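Long-range contacts in glycerol trinitrate reductase (Agrobacterium tumefaciens, PDB 5EPD), which probably reduces nitrate esters such as glycerol trinitrate with NADH or NADPH and an FMN cofactor, and was crystallised here in an FMN-free form: residues 340-345 / 357-362; 40-45 / 71-76. All blocks are in the same frame, centred on the assembly; numbering follows the deposited sequence.

Contact 1 of 2, residues 340-345 / 357-362; sequences FIANPD and AEVNAA
The methyl group of Ala-342 sits at the middle of this contact, between Val-359 CG2 and the CB of Ala-357, each 4.0 Å from Ala-342 CB. Ile-341 comes to the same valine methyl beside the alanine, its CB lying 3.7 Å from Val-359 CG2 and its own CG2 at a similar distance. One branch of the valine thus serves two successive residues at the end of helix 338-342. Alanine suits its place because the backbone of 357-359 passes directly over it: the carbonyl oxygen of Glu-358 comes to 3.3 Å from Ala-342 CB.

Farther out, the contact turns polar at Asn-343. With CG anti to its own carbonyl carbon (chi1 -49°), the carboxamide presents both of its ends to the main chain of one residue, Ala-357. Asn-343 ND2 donates to Ala-357 O at 3.0 Å, in the carbonyl plane and on a lone pair. In return Ala-357 N donates to a lone pair of Asn-343 OD1; the modelled length of 2.5 Å is unusually short and its exact value doubtful. ND2 also gives a hydrogen bond to Pro-339 O in the helix.

Asparagine fits here because its amide carries a donor and an acceptor side by side, matching the N-H and C=O of an extended residue much as a neighbouring strand would. The paired bonds should fix the flip of the amide and tie the returning loop to the helix end.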
ATOM      1  N   PHE A 340      14.854  -1.206  -0.620  1.00 24.55           N
ATOM      2  CA  PHE A 340      14.529  -1.925  -1.847  1.00 23.75           C
ATOM      3  C   PHE A 340      14.634  -1.029  -3.093  1.00 25.41           C
ATOM      4  O   PHE A 340      14.822  -1.535  -4.211  1.00 24.87           O
ATOM      5  CB  PHE A 340      13.114  -2.504  -1.774  1.00 23.07           C
ATOM      6  CG  PHE A 340      13.068  -3.919  -1.301  1.00 23.99           C
ATOM      7  CD1 PHE A 340      13.545  -4.951  -2.110  1.00 25.26           C
ATOM      8  CD2 PHE A 340      12.533  -4.236  -0.060  1.00 25.02           C
ATOM      9  CE1 PHE A 340      13.518  -6.271  -1.675  1.00 24.25           C
ATOM     10  CE2 PHE A 340      12.501  -5.546   0.374  1.00 25.36           C
ATOM     11  CZ  PHE A 340      12.994  -6.563  -0.437  1.00 25.56           C
ATOM     12  N   ILE A 341      14.468   0.290  -2.922  1.00 26.09           N
ATOM     13  CA  ILE A 341      14.691   1.224  -4.039  1.00 26.05           C
ATOM     14  C   ILE A 341      16.154   1.113  -4.519  1.00 24.92           C
ATOM     15  O   ILE A 341      16.440   0.862  -5.706  1.00 21.32           O
ATOM     16  CB  ILE A 341      14.376   2.690  -3.653  1.00 26.45           C
ATOM     17  CG1 ILE A 341      12.888   2.862  -3.291  1.00 27.47           C
ATOM     18  CG2 ILE A 341      14.757   3.625  -4.799  1.00 27.94           C
ATOM     19  CD1 ILE A 341      12.499   4.282  -2.937  1.00 27.13           C
ATOM     20  N   ALA A 342      17.080   1.271  -3.577  1.00 24.90           N
ATOM     21  CA  ALA A 342      18.492   1.383  -3.940  1.00 25.52           C
ATOM     22  C   ALA A 342      19.238   0.029  -4.040  1.00 24.56           C
ATOM     23  O   ALA A 342      20.263  -0.041  -4.678  1.00 24.54           O
ATOM     24  CB  ALA A 342      19.203   2.316  -2.966  1.00 26.45           C
ATOM     25  N   ASN A 343      18.713  -1.029  -3.429  1.00 24.44           N
ATOM     26  CA  ASN A 343      19.339  -2.379  -3.455  1.00 23.56           C
ATOM     27  C   ASN A 343      18.381  -3.443  -4.011  1.00 23.95           C
ATOM     28  O   ASN A 343      17.569  -3.997  -3.253  1.00 22.87           O
ATOM     29  CB  ASN A 343      19.787  -2.787  -2.052  1.00 21.81           C
ATOM     30  CG  ASN A 343      20.593  -1.691  -1.360  1.00 22.61           C
ATOM     31  OD1 ASN A 343      21.833  -1.713  -1.343  1.00 22.70           O
ATOM     32  ND2 ASN A 343      19.895  -0.694  -0.832  1.00 23.10           N
ATOM     33  N   PRO A 344      18.458  -3.728  -5.334  1.00 23.77           N
ATOM     34  CA  PRO A 344      17.546  -4.751  -5.897  1.00 24.11           C
ATOM     35  C   PRO A 344      17.806  -6.144  -5.307  1.00 25.15           C
ATOM     36  O   PRO A 344      16.886  -6.989  -5.224  1.00 24.12           O
ATOM     37  CB  PRO A 344      17.826  -4.715  -7.419  1.00 24.32           C
ATOM     38  CG  PRO A 344      19.138  -3.998  -7.575  1.00 25.55           C
ATOM     39  CD  PRO A 344      19.292  -3.080  -6.365  1.00 24.56           C
ATOM     40  N   ASP A 345      19.061  -6.347  -4.901  1.00 24.89           N
ATOM     41  CA  ASP A 345      19.515  -7.570  -4.258  1.00 26.47           C
ATOM     42  C   ASP A 345      19.510  -7.461  -2.708  1.00 26.01           C
ATOM     43  O   ASP A 345      20.319  -8.107  -2.039  1.00 24.72           O
ATOM     44  CB  ASP A 345      20.909  -7.964  -4.810  1.00 26.59           C
ATOM     45  CG  ASP A 345      21.966  -6.866  -4.633  1.00 27.96           C
ATOM     46  OD1 ASP A 345      21.624  -5.660  -4.656  1.00 25.22           O
ATOM     47  OD2 ASP A 345      23.169  -7.206  -4.511  1.00 29.10           O
ATOM     48  N   ALA A 357      23.297   0.153  -0.452  1.00 28.51           N
ATOM     49  CA  ALA A 357      23.313   1.414  -1.199  1.00 32.20           C
ATOM     50  C   ALA A 357      22.262   2.380  -0.641  1.00 33.20           C
ATOM     51  O   ALA A 357      21.170   1.989  -0.267  1.00 35.45           O
ATOM     52  CB  ALA A 357      23.063   1.157  -2.679  1.00 31.08           C
ATOM     53  N   GLU A 358      22.604   3.648  -0.581  1.00 37.27           N
ATOM     54  CA  GLU A 358      21.653   4.660  -0.183  1.00 39.62           C
ATOM     55  C   GLU A 358      20.822   5.076  -1.389  1.00 36.81           C
ATOM     56  O   GLU A 358      21.206   4.877  -2.545  1.00 31.26           O
ATOM     57  CB  GLU A 358      22.377   5.857   0.412  1.00 46.35           C
ATOM     58  CG  GLU A 358      23.131   5.528   1.693  1.00 51.86           C
ATOM     59  CD  GLU A 358      22.322   5.850   2.918  1.00 60.32           C
ATOM     60  OE1 GLU A 358      21.398   5.074   3.279  1.00 66.25           O
ATOM     61  OE2 GLU A 358      22.621   6.905   3.511  1.00 71.40           O
ATOM     62  N   VAL A 359      19.669   5.644  -1.079  1.00 36.24           N
ATOM     63  CA  VAL A 359      18.698   6.109  -2.059  1.00 36.67           C
ATOM     64  C   VAL A 359      19.151   7.457  -2.634  1.00 35.54           C
ATOM     65  O   VAL A 359      19.655   8.303  -1.883  1.00 33.61           O
ATOM     66  CB  VAL A 359      17.312   6.205  -1.358  1.00 39.05           C
ATOM     67  CG1 VAL A 359      16.584   7.508  -1.628  1.00 40.47           C
ATOM     68  CG2 VAL A 359      16.450   5.024  -1.757  1.00 40.74           C
ATOM     69  N   ASN A 360      19.013   7.655  -3.952  1.00 32.44           N
ATOM     70  CA  ASN A 360      18.975   9.037  -4.490  1.00 32.00           C
ATOM     71  C   ASN A 360      17.544   9.547  -4.345  1.00 30.49           C
ATOM     72  O   ASN A 360      16.650   9.147  -5.104  1.00 29.19           O
ATOM     73  CB  ASN A 360      19.431   9.119  -5.955  1.00 33.56           C
ATOM     74  CG  ASN A 360      19.261  10.519  -6.567  1.00 34.99           C
ATOM     75  OD1 ASN A 360      18.578  11.405  -6.033  1.00 36.83           O
ATOM     76  ND2 ASN A 360      19.869  10.708  -7.714  1.00 36.18           N
ATOM     77  N   ALA A 361      17.335  10.417  -3.357  1.00 30.56           N
ATOM     78  CA  ALA A 361      15.969  10.869  -2.980  1.00 31.82           C
ATOM     79  C   ALA A 361      15.341  11.697  -4.085  1.00 29.44           C
ATOM     80  O   ALA A 361      14.120  11.623  -4.285  1.00 27.99           O
ATOM     81  CB  ALA A 361      15.970  11.655  -1.668  1.00 30.40           C
ATOM     82  N   ALA A 362      16.175  12.439  -4.823  1.00 28.40           N
ATOM     83  CA  ALA A 362      15.680  13.319  -5.890  1.00 29.20           C
ATOM     84  C   ALA A 362      15.080  12.527  -7.069  1.00 30.62           C
ATOM     85  O   ALA A 362      14.322  13.097  -7.852  1.00 29.16           O
ATOM     86  CB  ALA A 362      16.774  14.265  -6.369  1.00 28.10           C
TER

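Contact 2 of 2, residues 40-45 / 71-76; sequences RIVMAP and AGLIIS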
ATOM      1  N   ARG A  40      10.905 -14.143   4.447  1.00 32.32           N
ATOM      2  CA  ARG A  40      10.018 -13.345   5.259  1.00 35.36           C
ATOM      3  C   ARG A  40      10.219 -11.854   5.021  1.00 33.38           C
ATOM      4  O   ARG A  40       9.711 -11.005   5.788  1.00 30.03           O
ATOM      5  CB  ARG A  40      10.235 -13.693   6.743  1.00 38.52           C
ATOM      6  CG  ARG A  40       9.657 -15.042   7.130  1.00 42.10           C
ATOM      7  CD  ARG A  40       9.912 -15.331   8.597  1.00 46.44           C
ATOM      8  NE  ARG A  40       9.488 -16.688   8.918  1.00 53.57           N
ATOM      9  CZ  ARG A  40       8.371 -17.025   9.576  1.00 60.04           C
ATOM     10  NH1 ARG A  40       7.525 -16.105  10.050  1.00 59.53           N
ATOM     11  NH2 ARG A  40       8.107 -18.318   9.785  1.00 62.38           N
ATOM     12  N   ILE A  41      10.960 -11.528   3.967  1.00 32.77           N
ATOM     13  CA  ILE A  41      11.219 -10.116   3.634  1.00 31.53           C
ATOM     14  C   ILE A  41      10.193  -9.593   2.608  1.00 31.93           C
ATOM     15  O   ILE A  41      10.017 -10.145   1.503  1.00 30.90           O
ATOM     16  CB  ILE A  41      12.662  -9.904   3.139  1.00 30.92           C
ATOM     17  CG1 ILE A  41      13.657 -10.352   4.211  1.00 29.41           C
ATOM     18  CG2 ILE A  41      12.898  -8.442   2.784  1.00 30.19           C
ATOM     19  CD1 ILE A  41      15.028 -10.623   3.634  1.00 30.61           C
ATOM     20  N   VAL A  42       9.498  -8.523   2.997  1.00 31.31           N
ATOM     21  CA  VAL A  42       8.503  -7.905   2.132  1.00 29.99           C
ATOM     22  C   VAL A  42       9.001  -6.561   1.585  1.00 29.35           C
ATOM     23  O   VAL A  42       9.595  -5.746   2.314  1.00 26.79           O
ATOM     24  CB  VAL A  42       7.188  -7.738   2.903  1.00 30.41           C
ATOM     25  CG1 VAL A  42       6.122  -7.095   2.034  1.00 30.53           C
ATOM     26  CG2 VAL A  42       6.752  -9.105   3.425  1.00 30.25           C
ATOM     27  N   MET A  43       8.791  -6.362   0.289  1.00 28.34           N
ATOM     28  CA  MET A  43       9.006  -5.063  -0.319  1.00 28.71           C
ATOM     29  C   MET A  43       7.737  -4.244  -0.142  1.00 26.17           C
ATOM     30  O   MET A  43       6.686  -4.558  -0.698  1.00 24.50           O
ATOM     31  CB  MET A  43       9.351  -5.175  -1.810  1.00 29.56           C
ATOM     32  CG  MET A  43       9.522  -3.816  -2.486  1.00 29.01           C
ATOM     33  SD  MET A  43      10.078  -4.038  -4.176  1.00 29.03           S
ATOM     34  CE  MET A  43       9.800  -2.394  -4.823  1.00 28.84           C
ATOM     35  N   ALA A  44       7.858  -3.175   0.618  1.00 25.71           N
ATOM     36  CA  ALA A  44       6.721  -2.339   0.909  1.00 25.80           C
ATOM     37  C   ALA A  44       6.275  -1.528  -0.327  1.00 26.25           C
ATOM     38  O   ALA A  44       7.054  -1.329  -1.288  1.00 24.74           O
ATOM     39  CB  ALA A  44       7.080  -1.419   2.054  1.00 26.49           C
ATOM     40  N   PRO A  45       5.015  -1.054  -0.311  1.00 25.18           N
ATOM     41  CA  PRO A  45       4.484  -0.213  -1.394  1.00 23.68           C
ATOM     42  C   PRO A  45       5.210   1.117  -1.444  1.00 24.06           C
ATOM     43  O   PRO A  45       5.309   1.831  -0.422  1.00 23.30           O
ATOM     44  CB  PRO A  45       3.027  -0.019  -1.007  1.00 24.34           C
ATOM     45  CG  PRO A  45       3.045  -0.101   0.490  1.00 26.00           C
ATOM     46  CD  PRO A  45       4.050  -1.178   0.802  1.00 26.41           C
ATOM     47  N   ALA A  71      12.756 -10.720  -3.238  1.00 30.69           N
ATOM     48  CA  ALA A  71      11.880 -10.492  -2.079  1.00 29.92           C
ATOM     49  C   ALA A  71      10.857 -11.634  -1.966  1.00 30.40           C
ATOM     50  O   ALA A  71      10.222 -12.032  -2.959  1.00 28.98           O
ATOM     51  CB  ALA A  71      11.171  -9.143  -2.168  1.00 29.15           C
ATOM     52  N   GLY A  72      10.717 -12.160  -0.749  1.00 30.73           N
ATOM     53  CA  GLY A  72       9.639 -13.101  -0.436  1.00 31.31           C
ATOM     54  C   GLY A  72       8.295 -12.637  -0.982  1.00 32.37           C
ATOM     55  O   GLY A  72       7.581 -13.420  -1.607  1.00 35.94           O
ATOM     56  N   LEU A  73       7.954 -11.364  -0.753  1.00 31.29           N
ATOM     57  CA  LEU A  73       6.718 -10.786  -1.274  1.00 31.37           C
ATOM     58  C   LEU A  73       6.953  -9.324  -1.625  1.00 31.86           C
ATOM     59  O   LEU A  73       7.567  -8.569  -0.831  1.00 31.53           O
ATOM     60  CB  LEU A  73       5.591 -10.885  -0.225  1.00 31.67           C
ATOM     61  CG  LEU A  73       4.210 -10.309  -0.595  1.00 32.11           C
ATOM     62  CD1 LEU A  73       3.510 -11.128  -1.672  1.00 32.63           C
ATOM     63  CD2 LEU A  73       3.310 -10.191   0.624  1.00 31.55           C
ATOM     64  N   ILE A  74       6.476  -8.923  -2.807  1.00 29.16           N
ATOM     65  CA  ILE A  74       6.481  -7.517  -3.206  1.00 27.76           C
ATOM     66  C   ILE A  74       5.080  -6.966  -3.056  1.00 27.34           C
ATOM     67  O   ILE A  74       4.118  -7.567  -3.544  1.00 26.15           O
ATOM     68  CB  ILE A  74       6.897  -7.326  -4.680  1.00 27.14           C
ATOM     69  CG1 ILE A  74       8.330  -7.743  -4.884  1.00 25.18           C
ATOM     70  CG2 ILE A  74       6.722  -5.864  -5.101  1.00 27.99           C
ATOM     71  CD1 ILE A  74       8.734  -7.787  -6.358  1.00 26.43           C
ATOM     72  N   ILE A  75       4.955  -5.828  -2.381  1.00 27.06           N
ATOM     73  CA  ILE A  75       3.701  -5.074  -2.441  1.00 27.40           C
ATOM     74  C   ILE A  75       3.908  -3.972  -3.471  1.00 25.83           C
ATOM     75  O   ILE A  75       4.822  -3.138  -3.342  1.00 25.15           O
ATOM     76  CB  ILE A  75       3.293  -4.379  -1.115  1.00 28.21           C
ATOM     77  CG1 ILE A  75       3.550  -5.251   0.117  1.00 28.09           C
ATOM     78  CG2 ILE A  75       1.829  -3.951  -1.205  1.00 27.45           C
ATOM     79  CD1 ILE A  75       2.535  -6.353   0.282  1.00 29.83           C
ATOM     80  N   SER A  76       3.076  -3.957  -4.496  1.00 25.15           N
ATOM     81  CA  SER A  76       3.197  -2.922  -5.520  1.00 24.59           C
ATOM     82  C   SER A  76       2.984  -1.555  -4.918  1.00 24.01           C
ATOM     83  O   SER A  76       2.389  -1.405  -3.838  1.00 22.82           O
ATOM     84  CB  SER A  76       2.120  -3.056  -6.580  1.00 24.13           C
ATOM     85  OG  SER A  76       0.855  -2.646  -6.045  1.00 23.12           O
TER
HETATM   86  O   HOH W   1       6.500  -1.268  -4.006  1.00 18.52           O
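Ile-75 and Met-43 meet where two neighbouring parallel strands, 41-43 and 73-75, run side by side at 26°. Their backbones are joined by three bonds in the regular parallel pattern: Leu-73 N donates to Ile-41 O, Leu-73 O accepts from Met-43 N, and Met-43 O accepts from Ile-75 N at 2.7 Å. Beyond this the pattern cannot continue directly, because Pro-45 has no N-H to offer. A water takes over, donating to Ala-44 O at 2.8 Å and to Ile-75 O.

The side chain of Ile-75 shows how the strands pack. Its CB lies 3.8 Å from Pro-45 CD, and CG2 runs along the same ring, near CB and CD. CB and CG1 both lie close to Met-43 O, the carbonyl that takes the Ile-75 N-H, with Ile-75 CG1 3.3 Å from that oxygen. CG1, anti to the carbonyl carbon of Ile-75 (chi1 -41°), then rests on Val-42 CG1 at 3.7 Å. The tip, CD1, approaches that same valine methyl at 4.1 Å. A beta-branched residue suits the position, since one branch can serve the proline and the other the valine.

On the other face of the sheet, Met-43 and Ile-74 lie side by side, with Met-43 SD 3.9 Å from Ile-74 CG2; the long, unbranched methionine can follow its neighbour outward.

These are the first two strands of the eight-stranded TIM barrel. Strand 333-336 flanks 41-43 and closes the barrel, with backbone bonds from Val-42 to Ile-334 and Phe-336. Strand 117-122 lies beyond 73-80, where Leu-73 touches Val-118 and Ser-76 OG bonds to Gln-120 N. Helix 61-66 packs on the Met-43 and Ile-74 face through Tyr-64 and Tyr-65.

Overall arrangement
Contact 2 belongs to the barrel wall, its centre about 11 Å from the centre of the chain, whereas contact 1 lies about 19 Å out, in segments that follow the last barrel strand. Their centres are about 15 Å apart, yet Phe-340 packs contact 1 against the wall: its CE2 lies 3.6 Å from Met-43 CA, and its CZ packs equally closely on Ala-71 CB. Arg-68 adds a polar tie, bonding to the carbonyls of Phe-340 and Ile-341 and touching Met-43. In TIM-barrel flavoenzymes of this family FMN sits at the C-terminal mouth of the strands, toward which 40-45 and 71-76 run; this structure holds no FMN, so its place is inferred from relatives.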